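Local coordinates for diadenosine tetraphosphatase, putative (Trypanosoma brucei, PDB 2QJC), which probably hydrolyses phosphate esters or anhydrides, such as diadenosine tetraphosphate, as a manganese-binding metallophosphatase of the calcineurin-like family, at residues L56-P61 with G80-K85. Residues are numbered along the deposited sequence; the frame is centred on the assembly and turned at random.
Sequences LVNKGP and GNHDAK. With PO4 (phosphate ion), chain D.
N58 brings a side-chain amide, not a carboxylate, up to H82, where Ser/Thr phosphatases of the PPP family usually pair this histidine with an aspartate. The two side chains meet at about a right angle, amide and ring planes 41° apart, with ND2 3.0 Å from ND1. With CG turned away from its carbonyl carbon (chi1 -83°), H82 carries NE2 to a phosphate ion, probably from the crystallisation liquor, and donates to O3 in the ring plane over 2.9 Å, nearly straight at 164°. R162 and Y227 also hold this ion.

At the other end of the contact, the buried carboxylate of D83 binds backbone N-H groups on both segments, a task suited to a short acid with two oxygens. OD1 accepts L56 N on its syn lone pair at 3.0 Å. OD2 takes G80 N on its anti side and a further bond from the amide of D55, a ligand of both manganese ions. Three N-H donors thus fix the carboxylate's rotation and would favour its charged form. V57, a compact branched chain, packs CG2 3.8 Å from OD1.

The arrangement joins GNHD, a form of the family's GNH(D/E) signature whose N81 binds manganese, to the end of GDLVNKG, which resembles the GDxVDRG motif of PPP phosphatases, beside the dimetal site.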
loop_
_atom_site.group_PDB
_atom_site.type_symbol
_atom_site.label_atom_id
_atom_site.label_comp_id
_atom_site.label_asym_id
_atom_site.label_seq_id
_atom_site.Cartn_x
_atom_site.Cartn_y
_atom_site.Cartn_z
ATOM N N LEU A 56 0.602 -3.042 6.939
ATOM C CA LEU A 56 -0.063 -2.488 8.108
ATOM C C LEU A 56 0.667 -2.845 9.399
ATOM O O LEU A 56 0.555 -2.139 10.408
ATOM C CB LEU A 56 -1.486 -3.037 8.182
ATOM C CG LEU A 56 -2.250 -3.065 6.860
ATOM C CD1 LEU A 56 -3.645 -3.626 7.093
ATOM C CD2 LEU A 56 -2.311 -1.652 6.277
ATOM N N VAL A 57 1.425 -3.935 9.352
ATOM C CA VAL A 57 2.133 -4.430 10.528
ATOM C C VAL A 57 3.664 -4.430 10.469
ATOM O O VAL A 57 4.281 -4.013 9.480
ATOM C CB VAL A 57 1.682 -5.872 10.836
ATOM C CG1 VAL A 57 0.158 -5.968 10.753
ATOM C CG2 VAL A 57 2.322 -6.837 9.843
ATOM N N ASN A 58 4.254 -4.914 11.561
ATOM C CA ASN A 58 5.699 -5.036 11.718
ATOM C C ASN A 58 6.431 -3.700 11.839
ATOM O O ASN A 58 5.998 -2.682 11.290
ATOM C CB ASN A 58 6.273 -5.858 10.557
ATOM C CG ASN A 58 7.610 -6.504 10.895
ATOM O OD1 ASN A 58 7.879 -6.836 12.051
ATOM N ND2 ASN A 58 8.440 -6.707 9.882
ATOM N N LYS A 59 7.537 -3.729 12.582
ATOM C CA LYS A 59 8.405 -2.572 12.826
ATOM C C LYS A 59 7.854 -1.518 13.791
ATOM O O LYS A 59 8.564 -1.066 14.690
ATOM C CB LYS A 59 8.788 -1.881 11.503
ATOM C CG LYS A 59 9.222 -2.815 10.365
ATOM C CD LYS A 59 9.927 -4.078 10.861
ATOM C CE LYS A 59 11.208 -3.782 11.641
ATOM N NZ LYS A 59 11.895 -5.046 12.056
ATOM N N GLY A 60 6.601 -1.124 13.590
ATOM C CA GLY A 60 5.984 -0.119 14.440
ATOM C C GLY A 60 5.599 -0.607 15.823
ATOM O O GLY A 60 5.582 -1.812 16.075
ATOM N N PRO A 61 5.266 0.311 16.742
ATOM C CA PRO A 61 4.884 -0.055 18.110
ATOM C C PRO A 61 3.533 -0.748 18.277
ATOM O O PRO A 61 3.372 -1.579 19.172
ATOM C CB PRO A 61 4.945 1.277 18.851
ATOM C CG PRO A 61 4.530 2.260 17.790
ATOM C CD PRO A 61 5.306 1.778 16.581
ATOM N N GLY A 80 0.174 -6.144 1.710
ATOM C CA GLY A 80 1.580 -5.771 1.593
ATOM C C GLY A 80 2.445 -7.016 1.749
ATOM O O GLY A 80 1.926 -8.067 2.125
ATOM N N ASN A 81 3.746 -6.944 1.469
ATOM C CA ASN A 81 4.544 -8.163 1.600
ATOM C C ASN A 81 4.854 -8.534 3.044
ATOM O O ASN A 81 5.145 -9.690 3.333
ATOM C CB ASN A 81 5.839 -8.099 0.769
ATOM C CG ASN A 81 6.761 -7.000 1.204
ATOM O OD1 ASN A 81 7.955 -7.227 1.427
ATOM N ND2 ASN A 81 6.225 -5.793 1.317
ATOM N N HIS A 82 4.792 -7.565 3.954
ATOM C CA HIS A 82 5.026 -7.862 5.363
ATOM C C HIS A 82 3.759 -8.493 5.920
ATOM O O HIS A 82 3.815 -9.352 6.802
ATOM C CB HIS A 82 5.378 -6.596 6.133
ATOM C CG HIS A 82 6.823 -6.218 6.032
ATOM N ND1 HIS A 82 7.771 -6.652 6.935
ATOM C CD2 HIS A 82 7.484 -5.464 5.122
ATOM C CE1 HIS A 82 8.954 -6.177 6.587
ATOM N NE2 HIS A 82 8.807 -5.452 5.491
ATOM N N ASP A 83 2.613 -8.058 5.407
ATOM C CA ASP A 83 1.344 -8.628 5.832
ATOM C C ASP A 83 1.334 -10.073 5.347
ATOM O O ASP A 83 0.971 -10.992 6.090
ATOM C CB ASP A 83 0.161 -7.901 5.190
ATOM C CG ASP A 83 0.119 -6.424 5.521
ATOM O OD1 ASP A 83 0.356 -6.062 6.694
ATOM O OD2 ASP A 83 -0.175 -5.629 4.601
ATOM N N ALA A 84 1.743 -10.262 4.095
ATOM C CA ALA A 84 1.771 -11.588 3.476
ATOM C C ALA A 84 2.691 -12.575 4.188
ATOM O O ALA A 84 2.314 -13.726 4.401
ATOM C CB ALA A 84 2.177 -11.474 1.992
ATOM N N LYS A 85 3.896 -12.131 4.543
ATOM C CA LYS A 85 4.848 -13.008 5.219
ATOM C C LYS A 85 4.361 -13.380 6.610
ATOM O O LYS A 85 4.620 -14.488 7.081
ATOM C CB LYS A 85 6.230 -12.352 5.323
ATOM C CG LYS A 85 6.907 -12.085 3.974
ATOM C CD LYS A 85 8.322 -11.544 4.157
ATOM C CE LYS A 85 8.906 -11.057 2.841
ATOM N NZ LYS A 85 8.885 -12.114 1.792
HETATM P P PO4 D . 9.882 -2.651 3.077
HETATM O O1 PO4 D . 10.277 -1.270 3.841
HETATM O O2 PO4 D . 10.441 -2.554 1.595
HETATM O O3 PO4 D . 10.545 -3.835 3.836
HETATM O O4 PO4 D . 8.332 -2.782 3.047
#